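Mutual gliding-motility protein MglA (Myxococcus xanthus DK 1622, PDB 6H17) acts as a small GTPase switch that binds and hydrolyses GTP to control the direction and speed of gliding in both social and adventurous motility. Local coordinates at residues I15-P20 with V100-S105; T26-Y31 with A168-G173; Y136-N141 with R161-Y166. All coordinates share one frame; numbering follows the deposited sequence.

In the fold
The three contacts illustrate how chemistry follows position in a small GTPase. Contact 1 is core: two neighbouring parallel strands, bonded by their backbones and lined with buried tyrosine, valine and phenylalanine side chains. Contact 3 continues the same sheet one strand further, where V100-S105 is bonded in turn to Y136-N141; its partner R161-Y166 lies at the edge, and polar side chains join the apolar packing. Contact 2 is partly buried and differs in kind, setting helix residues T26-Y31 against the loop A168-G173 by van der Waals and CH-pi contacts. Y17 of contact 1 packs on N28 and L29 of contact 2, and contacts 2 and 3 both touch the nucleotide.

Contact 1. Residues I15-P20 with V100-S105; sequences IVYYGP and VFVADS
V100 lies beside Y17 with its side chain pointing the same way, and its CB sits over the centre of the tyrosine ring, 3.9 Å from the centroid and 12° off the normal, a CH-pi contact. With CG anti to its carbonyl carbon (chi1 -80°), Y17 carries its ring alongside V100. At the ring edge V102 CG2 approaches Y17 CD1 to 3.9 Å, and L180 of helix 176-193 also packs against this tyrosine. In this dense part three backbone hydrogen bonds join the strands: V100 N to V16 O (3.0 Å), Y18 N to V100 O (2.8 Å) and V102 N to Y18 O (2.8 Å), the last almost straight at 177°. On the other sheet face F101 reaches forward to G19, its CE2 3.7 Å from G19 CA, and on to the ring of P20, while the Y18 hydroxyl is hydrogen-bonded to N119 and N123 of helix 110-125.

Beyond V102 the grip slackens. V102 O has no hydrogen-bond partner in the model; it is met by a CA-H...O contact from G19 CA at 3.6 Å, with P20 CD also close by, and a side chain at G19 would collide with that oxygen. D104 makes no contact with I15-P20; its OD2 forms a salt bridge with K142. Parallel strands parting where one becomes the phosphate-binding P-loop are characteristic of P-loop GTPases.

Contact 2. Residues T26-Y31 with A168-G173; sequences TTNLQY and AVAPTG. With MG (magnesium ion), chain B; GSP (5'-guanosine-diphosphate-monothiophosphate), chain C.
Y31 lays its ring flat over G173, whose CA stands 3.3 Å from the ring centroid and 12° off the normal, a close CH-pi contact. The ring gets there because CG is anti to the backbone N (chi1 -173°), carrying it from the helix across to G173. Any side chain at G173 would run into Y31 CZ. The turn that carries G173 is braced from within: T172 offers both its backbone N and its OG1 to V169 O, from the same face of that carbonyl.

A170 fills the middle of the contact. Its CB meets T27 CG2 at 3.5 Å and the amide of N28 through ND2 at 3.7 Å; that ND2 is itself bonded to G24 O and Q139 OE1. T27 divides its two branches: the methyl faces A170 and P171, while OG1 grips the alpha phosphate through GSP O1A at 2.7 Å, an oxygen that T27 N also holds at 2.9 Å. Next to it, T26 OG1 binds the magnesium at 2.1 Å.

A170 N, hydrogen-bonded to N141 OD1, also makes a weak hydrogen bond to GSP O6 (3.2 Å), much as in Ras-like GTPases. Helix and loop thus touch largely through apolar and CH-pi contacts, while the helix holds the alpha and beta phosphates and the magnesium, the loop the base; the nucleotide probably helps tie them together.

Contact 3. Residues Y136-N141 with R161-Y166; sequences YVIQYN and RNIPEY. With GSP (5'-guanosine-diphosphate-monothiophosphate), chain C.
I163 drives its terminal methyl into a hollow between Y136 and I138. CD1 lies over one face of the Y136 ring, offset toward the rim and 3.7 Å from CE2, and equally 3.7 Å from I138 CG2 beside it. In the isoleucine, CG1 stands between the backbone N and the carbonyl carbon (chi1 51°), and the side chain crosses that of Y136 at about a right angle. A second knob comes from the opposite strand: V137 CG1 lodges between P164 O and the edge of the Y166 ring, in plane with that ring and 3.6 Å from CD2. The other branch of V137, CG2, meets P164 CB.

Between these bumps the backbones pair in parallel, with I138 N bonded to P164 O, Y166 N to I138 O, and Y140 N to Y166 O at 2.8 Å. The two strands and helix 151-158 between them form a beta-alpha-beta unit of the Rossmann-like GTPase sheet, and at the C-terminal end of strand 136-141, N141 opens the NKxD sequence, giving ND2 to GSP N7 at 3.0 Å.

E165 lies beside I138, its CB 3.6 Å from I138 CG2, and carries its carboxylate to the rim of Y140. The phenol OH donates to E165 OE1 over 2.7 Å, coming from above the carboxylate plane, 55° out of it, with ring and carboxylate planes 77° apart. A phenylalanine at Y140 would probably leave E165 OE1 without this donor and the carboxylate freer to turn, though N159 and R155 would still hold it. N159 ND2 bonds to OE1 as well, and R155 NE makes a salt bridge to OE2.

Contact 1. Residues I15-P20 with V100-S105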
loop_
_atom_site.group_PDB
_atom_site.type_symbol
_atom_site.label_atom_id
_atom_site.label_comp_id
_atom_site.label_asym_id
_atom_site.label_seq_id
_atom_site.Cartn_x
_atom_site.Cartn_y
_atom_site.Cartn_z
ATOM N N ILE A 15 3.230 6.158 -0.384
ATOM C CA ILE A 15 2.950 4.760 -0.059
ATOM C C ILE A 15 1.949 4.239 -1.077
ATOM O O ILE A 15 0.911 4.877 -1.294
ATOM C CB ILE A 15 2.341 4.612 1.346
ATOM C CG1 ILE A 15 3.239 5.205 2.425
ATOM C CG2 ILE A 15 1.982 3.141 1.624
ATOM C CD1 ILE A 15 4.571 4.689 2.443
ATOM N N VAL A 16 2.242 3.093 -1.695
ATOM C CA VAL A 16 1.328 2.475 -2.655
ATOM C C VAL A 16 0.799 1.162 -2.078
ATOM O O VAL A 16 1.582 0.284 -1.690
ATOM C CB VAL A 16 1.995 2.251 -4.026
ATOM C CG1 VAL A 16 1.046 1.500 -4.958
ATOM C CG2 VAL A 16 2.399 3.588 -4.624
ATOM N N TYR A 17 -0.530 1.029 -2.053
ATOM C CA TYR A 17 -1.226 -0.219 -1.747
ATOM C C TYR A 17 -1.440 -0.971 -3.053
ATOM O O TYR A 17 -2.073 -0.449 -3.990
ATOM C CB TYR A 17 -2.551 0.101 -1.050
ATOM C CG TYR A 17 -2.413 0.424 0.425
ATOM C CD1 TYR A 17 -2.908 -0.420 1.390
ATOM C CD2 TYR A 17 -1.779 1.589 0.853
ATOM C CE1 TYR A 17 -2.785 -0.140 2.735
ATOM C CE2 TYR A 17 -1.661 1.875 2.194
ATOM C CZ TYR A 17 -2.156 1.003 3.128
ATOM O OH TYR A 17 -1.994 1.319 4.460
ATOM N N TYR A 18 -0.934 -2.193 -3.100
ATOM C CA TYR A 18 -0.909 -3.022 -4.295
ATOM C C TYR A 18 -1.619 -4.328 -3.991
ATOM O O TYR A 18 -1.821 -4.674 -2.826
ATOM C CB TYR A 18 0.551 -3.321 -4.663
ATOM C CG TYR A 18 0.902 -3.422 -6.125
ATOM C CD1 TYR A 18 1.214 -2.299 -6.855
ATOM C CD2 TYR A 18 0.973 -4.646 -6.753
ATOM C CE1 TYR A 18 1.569 -2.383 -8.169
ATOM C CE2 TYR A 18 1.326 -4.755 -8.088
ATOM C CZ TYR A 18 1.624 -3.603 -8.792
ATOM O OH TYR A 18 2.023 -3.637 -10.114
ATOM N N GLY A 19 -1.992 -5.074 -5.029
ATOM C CA GLY A 19 -2.633 -6.357 -4.851
ATOM C C GLY A 19 -3.666 -6.601 -5.925
ATOM O O GLY A 19 -4.002 -5.710 -6.697
ATOM N N PRO A 20 -4.210 -7.806 -5.977
ATOM C CA PRO A 20 -5.061 -8.199 -7.112
ATOM C C PRO A 20 -6.427 -7.525 -7.064
ATOM O O PRO A 20 -6.801 -6.849 -6.107
ATOM C CB PRO A 20 -5.141 -9.721 -6.961
ATOM C CG PRO A 20 -4.967 -9.949 -5.509
ATOM C CD PRO A 20 -3.959 -8.922 -5.051
ATOM N N VAL A 100 2.561 -1.497 0.482
ATOM C CA VAL A 100 1.762 -2.475 1.213
ATOM C C VAL A 100 1.172 -3.390 0.161
ATOM O O VAL A 100 0.439 -2.922 -0.725
ATOM C CB VAL A 100 0.635 -1.819 2.020
ATOM C CG1 VAL A 100 -0.235 -2.892 2.653
ATOM C CG2 VAL A 100 1.187 -0.873 3.074
ATOM N N PHE A 101 1.475 -4.685 0.238
ATOM C CA PHE A 101 0.818 -5.660 -0.623
ATOM C C PHE A 101 -0.375 -6.226 0.128
ATOM O O PHE A 101 -0.203 -6.851 1.179
ATOM C CB PHE A 101 1.753 -6.785 -1.047
ATOM C CG PHE A 101 1.116 -7.717 -2.034
ATOM C CD1 PHE A 101 0.433 -8.864 -1.628
ATOM C CD2 PHE A 101 1.158 -7.418 -3.382
ATOM C CE1 PHE A 101 -0.161 -9.702 -2.558
ATOM C CE2 PHE A 101 0.554 -8.242 -4.316
ATOM C CZ PHE A 101 -0.073 -9.384 -3.912
ATOM N N VAL A 102 -1.572 -6.036 -0.406
ATOM C CA VAL A 102 -2.805 -6.522 0.189
ATOM C C VAL A 102 -3.169 -7.816 -0.521
ATOM O O VAL A 102 -3.545 -7.807 -1.697
ATOM C CB VAL A 102 -3.933 -5.493 0.084
ATOM C CG1 VAL A 102 -5.209 -6.031 0.713
ATOM C CG2 VAL A 102 -3.534 -4.162 0.727
ATOM N N ALA A 103 -3.045 -8.941 0.174
ATOM C CA ALA A 103 -3.412 -10.237 -0.382
ATOM C C ALA A 103 -4.838 -10.581 0.016
ATOM O O ALA A 103 -5.265 -10.337 1.152
ATOM C CB ALA A 103 -2.456 -11.298 0.141
ATOM N N ASP A 104 -5.584 -11.132 -0.926
ATOM C CA ASP A 104 -6.922 -11.643 -0.643
ATOM C C ASP A 104 -6.786 -13.061 -0.104
ATOM O O ASP A 104 -6.335 -13.954 -0.820
ATOM C CB ASP A 104 -7.744 -11.620 -1.931
ATOM C CG ASP A 104 -9.214 -11.944 -1.702
ATOM O OD1 ASP A 104 -9.516 -12.813 -0.850
ATOM O OD2 ASP A 104 -10.079 -11.321 -2.367
ATOM N N SER A 105 -7.175 -13.292 1.145
ATOM C CA SER A 105 -6.935 -14.606 1.737
ATOM C C SER A 105 -7.803 -15.709 1.142
ATOM O O SER A 105 -7.552 -16.890 1.427
ATOM C CB SER A 105 -7.198 -14.580 3.249
ATOM O OG SER A 105 -6.231 -13.795 3.936
#

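Contact 2. Residues T26-Y31 with A168-G173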
loop_
_atom_site.group_PDB
_atom_site.type_symbol
_atom_site.label_atom_id
_atom_site.label_comp_id
_atom_site.label_asym_id
_atom_site.label_seq_id
_atom_site.Cartn_x
_atom_site.Cartn_y
_atom_site.Cartn_z
ATOM N N THR A 26 -8.737 -0.246 -1.706
ATOM C CA THR A 26 -9.586 0.916 -1.483
ATOM C C THR A 26 -10.191 0.874 -0.087
ATOM O O THR A 26 -10.244 1.896 0.602
ATOM C CB THR A 26 -10.661 0.967 -2.567
ATOM O OG1 THR A 26 -10.023 1.194 -3.837
ATOM C CG2 THR A 26 -11.683 2.086 -2.298
ATOM N N THR A 27 -10.629 -0.313 0.355
ATOM C CA THR A 27 -11.260 -0.444 1.670
ATOM C C THR A 27 -10.292 -0.059 2.779
ATOM O O THR A 27 -10.690 0.581 3.761
ATOM C CB THR A 27 -11.725 -1.886 1.857
ATOM O OG1 THR A 27 -12.684 -2.226 0.854
ATOM C CG2 THR A 27 -12.410 -2.085 3.209
ATOM N N ASN A 28 -9.012 -0.423 2.643
ATOM C CA ASN A 28 -8.018 0.011 3.619
ATOM C C ASN A 28 -8.018 1.531 3.750
ATOM O O ASN A 28 -8.057 2.078 4.858
ATOM C CB ASN A 28 -6.611 -0.466 3.222
ATOM C CG ASN A 28 -6.206 -1.790 3.863
ATOM O OD1 ASN A 28 -5.557 -1.796 4.907
ATOM N ND2 ASN A 28 -6.522 -2.894 3.219
ATOM N N LEU A 29 -7.906 2.243 2.622
ATOM C CA LEU A 29 -7.857 3.709 2.681
ATOM C C LEU A 29 -9.156 4.309 3.208
ATOM O O LEU A 29 -9.131 5.332 3.899
ATOM C CB LEU A 29 -7.480 4.305 1.330
ATOM C CG LEU A 29 -5.978 4.483 1.104
ATOM C CD1 LEU A 29 -5.221 3.179 1.096
ATOM C CD2 LEU A 29 -5.711 5.280 -0.171
ATOM N N GLN A 30 -10.298 3.702 2.885
ATOM C CA GLN A 30 -11.573 4.202 3.404
ATOM C C GLN A 30 -11.612 4.103 4.921
ATOM O O GLN A 30 -12.066 5.033 5.605
ATOM C CB GLN A 30 -12.740 3.432 2.770
ATOM C CG GLN A 30 -12.916 3.761 1.301
ATOM C CD GLN A 30 -13.874 2.868 0.510
ATOM O OE1 GLN A 30 -14.079 1.681 0.803
ATOM N NE2 GLN A 30 -14.438 3.449 -0.548
ATOM N N TYR A 31 -11.152 2.981 5.485
ATOM C CA TYR A 31 -11.138 2.835 6.935
ATOM C C TYR A 31 -10.171 3.836 7.555
ATOM O O TYR A 31 -10.494 4.503 8.548
ATOM C CB TYR A 31 -10.742 1.403 7.330
ATOM C CG TYR A 31 -10.894 1.193 8.818
ATOM C CD1 TYR A 31 -12.117 0.827 9.348
ATOM C CD2 TYR A 31 -9.844 1.452 9.695
ATOM C CE1 TYR A 31 -12.293 0.711 10.709
ATOM C CE2 TYR A 31 -10.010 1.301 11.060
ATOM C CZ TYR A 31 -11.235 0.944 11.553
ATOM O OH TYR A 31 -11.441 0.811 12.912
ATOM N N ALA A 168 -5.719 -8.992 8.442
ATOM C CA ALA A 168 -6.661 -7.889 8.354
ATOM C C ALA A 168 -8.067 -8.320 7.975
ATOM O O ALA A 168 -8.283 -9.355 7.325
ATOM C CB ALA A 168 -6.196 -6.836 7.358
ATOM N N VAL A 169 -9.017 -7.485 8.404
ATOM C CA VAL A 169 -10.399 -7.493 7.920
ATOM C C VAL A 169 -10.683 -6.021 7.614
ATOM O O VAL A 169 -11.124 -5.262 8.486
ATOM C CB VAL A 169 -11.397 -8.060 8.931
ATOM C CG1 VAL A 169 -12.787 -8.104 8.327
ATOM C CG2 VAL A 169 -10.981 -9.433 9.384
ATOM N N ALA A 170 -10.364 -5.593 6.400
ATOM C CA ALA A 170 -10.300 -4.153 6.160
ATOM C C ALA A 170 -11.608 -3.423 6.452
ATOM O O ALA A 170 -11.542 -2.303 6.999
ATOM C CB ALA A 170 -9.781 -3.870 4.747
ATOM N N PRO A 171 -12.795 -3.943 6.126
ATOM C CA PRO A 171 -14.019 -3.162 6.361
ATOM C C PRO A 171 -14.263 -2.850 7.820
ATOM O O PRO A 171 -14.900 -1.833 8.126
ATOM C CB PRO A 171 -15.131 -4.045 5.773
ATOM C CG PRO A 171 -14.415 -4.875 4.740
ATOM C CD PRO A 171 -13.063 -5.163 5.345
ATOM N N THR A 172 -13.817 -3.711 8.734
ATOM C CA THR A 172 -14.014 -3.493 10.161
ATOM C C THR A 172 -12.779 -2.923 10.841
ATOM O O THR A 172 -12.821 -2.629 12.044
ATOM C CB THR A 172 -14.422 -4.786 10.857
ATOM O OG1 THR A 172 -13.334 -5.711 10.725
ATOM C CG2 THR A 172 -15.708 -5.375 10.255
ATOM N N GLY A 173 -11.695 -2.750 10.106
ATOM C CA GLY A 173 -10.486 -2.162 10.617
ATOM C C GLY A 173 -9.460 -3.117 11.185
ATOM O O GLY A 173 -8.364 -2.661 11.553
HETATM MG MG MG B . -9.980 -0.033 -5.550
HETATM P PG GSP C . -9.585 -2.820 -7.302
HETATM O O3B GSP C . -10.037 -3.468 -5.848
HETATM S S1G GSP C . -10.625 -3.694 -8.595
HETATM O O2G GSP C . -9.817 -1.301 -7.164
HETATM O O3G GSP C . -8.084 -3.104 -7.419
HETATM P PB GSP C . -9.685 -3.077 -4.354
HETATM O O1B GSP C . -8.489 -3.825 -3.894
HETATM O O2B GSP C . -9.638 -1.606 -4.192
HETATM P PA GSP C . -12.003 -2.985 -2.622
HETATM O O1A GSP C . -11.323 -2.408 -1.473
HETATM O O2A GSP C . -12.886 -2.119 -3.410
HETATM O O3A GSP C . -10.958 -3.698 -3.586
HETATM O "O5'" GSP C . -12.783 -4.265 -2.075
HETATM C "C5'" GSP C . -13.505 -5.101 -2.966
HETATM C "C4'" GSP C . -14.643 -5.799 -2.232
HETATM O "O4'" GSP C . -14.103 -6.641 -1.196
HETATM C "C3'" GSP C . -15.566 -4.821 -1.553
HETATM O "O3'" GSP C . -16.904 -5.280 -1.658
HETATM C "C2'" GSP C . -15.145 -4.817 -0.085
HETATM O "O2'" GSP C . -16.148 -4.491 0.832
HETATM C "C1'" GSP C . -14.677 -6.274 0.048
HETATM N N9 GSP C . -13.708 -6.498 1.113
HETATM C C8 GSP C . -12.551 -5.805 1.294
HETATM N N7 GSP C . -11.904 -6.280 2.378
HETATM C C5 GSP C . -12.672 -7.295 2.888
HETATM C C6 GSP C . -12.523 -8.130 3.993
HETATM O O6 GSP C . -11.553 -8.114 4.789
HETATM N N1 GSP C . -13.523 -9.027 4.203
HETATM C C2 GSP C . -14.614 -9.135 3.379
HETATM N N2 GSP C . -15.532 -10.047 3.648
HETATM N N3 GSP C . -14.785 -8.331 2.305
HETATM C C4 GSP C . -13.806 -7.430 2.099
HETATM O O HOH W 1 -7.893 0.327 -5.770
HETATM O O HOH W 2 -10.392 1.616 -6.679
HETATM O O HOH W 3 -12.022 -0.339 -5.326
#

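Contact 3. Residues Y136-N141 with R161-Y166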
loop_
_atom_site.group_PDB
_atom_site.type_symbol
_atom_site.label_atom_id
_atom_site.label_comp_id
_atom_site.label_asym_id
_atom_site.label_seq_id
_atom_site.Cartn_x
_atom_site.Cartn_y
_atom_site.Cartn_z
ATOM N N TYR A 136 8.419 -2.344 2.881
ATOM C CA TYR A 136 7.432 -3.262 2.317
ATOM C C TYR A 136 6.803 -4.077 3.430
ATOM O O TYR A 136 7.504 -4.688 4.238
ATOM C CB TYR A 136 8.125 -4.166 1.286
ATOM C CG TYR A 136 7.310 -5.347 0.820
ATOM C CD1 TYR A 136 5.982 -5.202 0.494
ATOM C CD2 TYR A 136 7.878 -6.611 0.705
ATOM C CE1 TYR A 136 5.215 -6.276 0.090
ATOM C CE2 TYR A 136 7.120 -7.702 0.284
ATOM C CZ TYR A 136 5.786 -7.513 -0.015
ATOM O OH TYR A 136 4.978 -8.555 -0.430
ATOM N N VAL A 137 5.478 -4.084 3.466
ATOM C CA VAL A 137 4.686 -4.835 4.436
ATOM C C VAL A 137 3.619 -5.584 3.669
ATOM O O VAL A 137 3.091 -5.077 2.672
ATOM C CB VAL A 137 4.050 -3.894 5.474
ATOM C CG1 VAL A 137 3.100 -4.631 6.416
ATOM C CG2 VAL A 137 5.147 -3.146 6.252
ATOM N N ILE A 138 3.297 -6.781 4.120
ATOM C CA ILE A 138 2.245 -7.590 3.507
ATOM C C ILE A 138 1.067 -7.730 4.464
ATOM O O ILE A 138 1.243 -7.932 5.676
ATOM C CB ILE A 138 2.764 -8.962 3.022
ATOM C CG1 ILE A 138 1.679 -9.654 2.173
ATOM C CG2 ILE A 138 3.220 -9.839 4.158
ATOM C CD1 ILE A 138 2.246 -10.740 1.233
ATOM N N GLN A 139 -0.133 -7.633 3.913
ATOM C CA GLN A 139 -1.375 -7.771 4.655
ATOM C C GLN A 139 -2.158 -8.956 4.126
ATOM O O GLN A 139 -2.403 -9.055 2.918
ATOM C CB GLN A 139 -2.198 -6.497 4.500
ATOM C CG GLN A 139 -3.481 -6.505 5.311
ATOM C CD GLN A 139 -4.338 -5.302 5.046
ATOM O OE1 GLN A 139 -5.221 -5.331 4.191
ATOM N NE2 GLN A 139 -4.083 -4.216 5.784
ATOM N N TYR A 140 -2.561 -9.848 5.017
ATOM C CA TYR A 140 -3.422 -10.975 4.667
ATOM C C TYR A 140 -4.846 -10.555 5.002
ATOM O O TYR A 140 -5.297 -10.697 6.138
ATOM C CB TYR A 140 -3.016 -12.238 5.412
ATOM C CG TYR A 140 -1.547 -12.603 5.300
ATOM C CD1 TYR A 140 -0.843 -12.463 4.101
ATOM C CD2 TYR A 140 -0.851 -13.072 6.405
ATOM C CE1 TYR A 140 0.511 -12.810 4.019
ATOM C CE2 TYR A 140 0.487 -13.408 6.328
ATOM C CZ TYR A 140 1.153 -13.268 5.127
ATOM O OH TYR A 140 2.500 -13.591 5.023
ATOM N N ASN A 141 -5.544 -10.018 4.008
ATOM C CA ASN A 141 -6.867 -9.443 4.210
ATOM C C ASN A 141 -7.946 -10.502 4.030
ATOM O O ASN A 141 -7.713 -11.610 3.539
ATOM C CB ASN A 141 -7.062 -8.253 3.261
ATOM C CG ASN A 141 -8.258 -7.418 3.601
ATOM O OD1 ASN A 141 -8.576 -7.214 4.781
ATOM N ND2 ASN A 141 -8.956 -6.940 2.584
ATOM N N ARG A 161 10.538 -14.035 2.518
ATOM C CA ARG A 161 11.597 -13.292 3.184
ATOM C C ARG A 161 11.225 -12.819 4.584
ATOM O O ARG A 161 11.990 -12.060 5.191
ATOM C CB ARG A 161 12.004 -12.078 2.350
ATOM C CG ARG A 161 12.696 -12.385 1.033
ATOM C CD ARG A 161 13.313 -11.117 0.437
ATOM N NE ARG A 161 12.510 -10.510 -0.628
ATOM C CZ ARG A 161 11.437 -9.743 -0.436
ATOM N NH1 ARG A 161 10.994 -9.482 0.785
ATOM N NH2 ARG A 161 10.792 -9.240 -1.479
ATOM N N ASN A 162 10.063 -13.222 5.095
ATOM C CA ASN A 162 9.619 -12.874 6.446
ATOM C C ASN A 162 9.716 -11.376 6.721
ATOM O O ASN A 162 10.218 -10.921 7.751
ATOM C CB ASN A 162 10.340 -13.711 7.503
ATOM C CG ASN A 162 9.885 -15.162 7.492
ATOM O OD1 ASN A 162 8.766 -15.475 7.902
ATOM N ND2 ASN A 162 10.745 -16.049 7.008
ATOM N N ILE A 163 9.185 -10.598 5.792
ATOM C CA ILE A 163 8.978 -9.180 6.046
ATOM C C ILE A 163 7.731 -8.998 6.905
ATOM O O ILE A 163 6.983 -9.968 7.138
ATOM C CB ILE A 163 8.995 -8.362 4.747
ATOM C CG1 ILE A 163 8.065 -8.935 3.698
ATOM C CG2 ILE A 163 10.411 -8.338 4.141
ATOM C CD1 ILE A 163 6.668 -8.521 3.867
ATOM N N PRO A 164 7.470 -7.803 7.419
ATOM C CA PRO A 164 6.362 -7.650 8.368
ATOM C C PRO A 164 5.042 -8.021 7.716
ATOM O O PRO A 164 4.763 -7.622 6.577
ATOM C CB PRO A 164 6.419 -6.167 8.750
ATOM C CG PRO A 164 7.868 -5.809 8.548
ATOM C CD PRO A 164 8.286 -6.577 7.328
ATOM N N GLU A 165 4.208 -8.762 8.447
ATOM C CA GLU A 165 2.934 -9.256 7.934
ATOM C C GLU A 165 1.842 -9.015 8.963
ATOM O O GLU A 165 2.081 -9.105 10.173
ATOM C CB GLU A 165 3.001 -10.747 7.596
ATOM C CG GLU A 165 3.372 -11.634 8.776
ATOM C CD GLU A 165 3.365 -13.109 8.430
ATOM O OE1 GLU A 165 3.842 -13.494 7.341
ATOM O OE2 GLU A 165 2.849 -13.898 9.240
ATOM N N TYR A 166 0.648 -8.691 8.481
ATOM C CA TYR A 166 -0.494 -8.382 9.336
ATOM C C TYR A 166 -1.750 -9.051 8.810
ATOM O O TYR A 166 -2.084 -8.910 7.631
ATOM C CB TYR A 166 -0.715 -6.862 9.438
ATOM C CG TYR A 166 0.428 -6.217 10.161
ATOM C CD1 TYR A 166 0.420 -6.126 11.538
ATOM C CD2 TYR A 166 1.535 -5.761 9.476
ATOM C CE1 TYR A 166 1.486 -5.579 12.225
ATOM C CE2 TYR A 166 2.613 -5.219 10.154
ATOM C CZ TYR A 166 2.570 -5.135 11.513
ATOM O OH TYR A 166 3.652 -4.577 12.198
HETATM P PG GSP C . -9.585 -2.820 -7.302
HETATM O O3B GSP C . -10.037 -3.468 -5.848
HETATM S S1G GSP C . -10.625 -3.694 -8.595
HETATM O O2G GSP C . -9.817 -1.301 -7.164
HETATM O O3G GSP C . -8.084 -3.104 -7.419
HETATM P PB GSP C . -9.685 -3.077 -4.354
HETATM O O1B GSP C . -8.489 -3.825 -3.894
HETATM O O2B GSP C . -9.638 -1.606 -4.192
HETATM P PA GSP C . -12.003 -2.985 -2.622
HETATM O O1A GSP C . -11.323 -2.408 -1.473
HETATM O O2A GSP C . -12.886 -2.119 -3.410
HETATM O O3A GSP C . -10.958 -3.698 -3.586
HETATM O "O5'" GSP C . -12.783 -4.265 -2.075
HETATM C "C5'" GSP C . -13.505 -5.101 -2.966
HETATM C "C4'" GSP C . -14.643 -5.799 -2.232
HETATM O "O4'" GSP C . -14.103 -6.641 -1.196
HETATM C "C3'" GSP C . -15.566 -4.821 -1.553
HETATM O "O3'" GSP C . -16.904 -5.280 -1.658
HETATM C "C2'" GSP C . -15.145 -4.817 -0.085
HETATM O "O2'" GSP C . -16.148 -4.491 0.832
HETATM C "C1'" GSP C . -14.677 -6.274 0.048
HETATM N N9 GSP C . -13.708 -6.498 1.113
HETATM C C8 GSP C . -12.551 -5.805 1.294
HETATM N N7 GSP C . -11.904 -6.280 2.378
HETATM C C5 GSP C . -12.672 -7.295 2.888
HETATM C C6 GSP C . -12.523 -8.130 3.993
HETATM O O6 GSP C . -11.553 -8.114 4.789
HETATM N N1 GSP C . -13.523 -9.027 4.203
HETATM C C2 GSP C . -14.614 -9.135 3.379
HETATM N N2 GSP C . -15.532 -10.047 3.648
HETATM N N3 GSP C . -14.785 -8.331 2.305
HETATM C C4 GSP C . -13.806 -7.430 2.099
#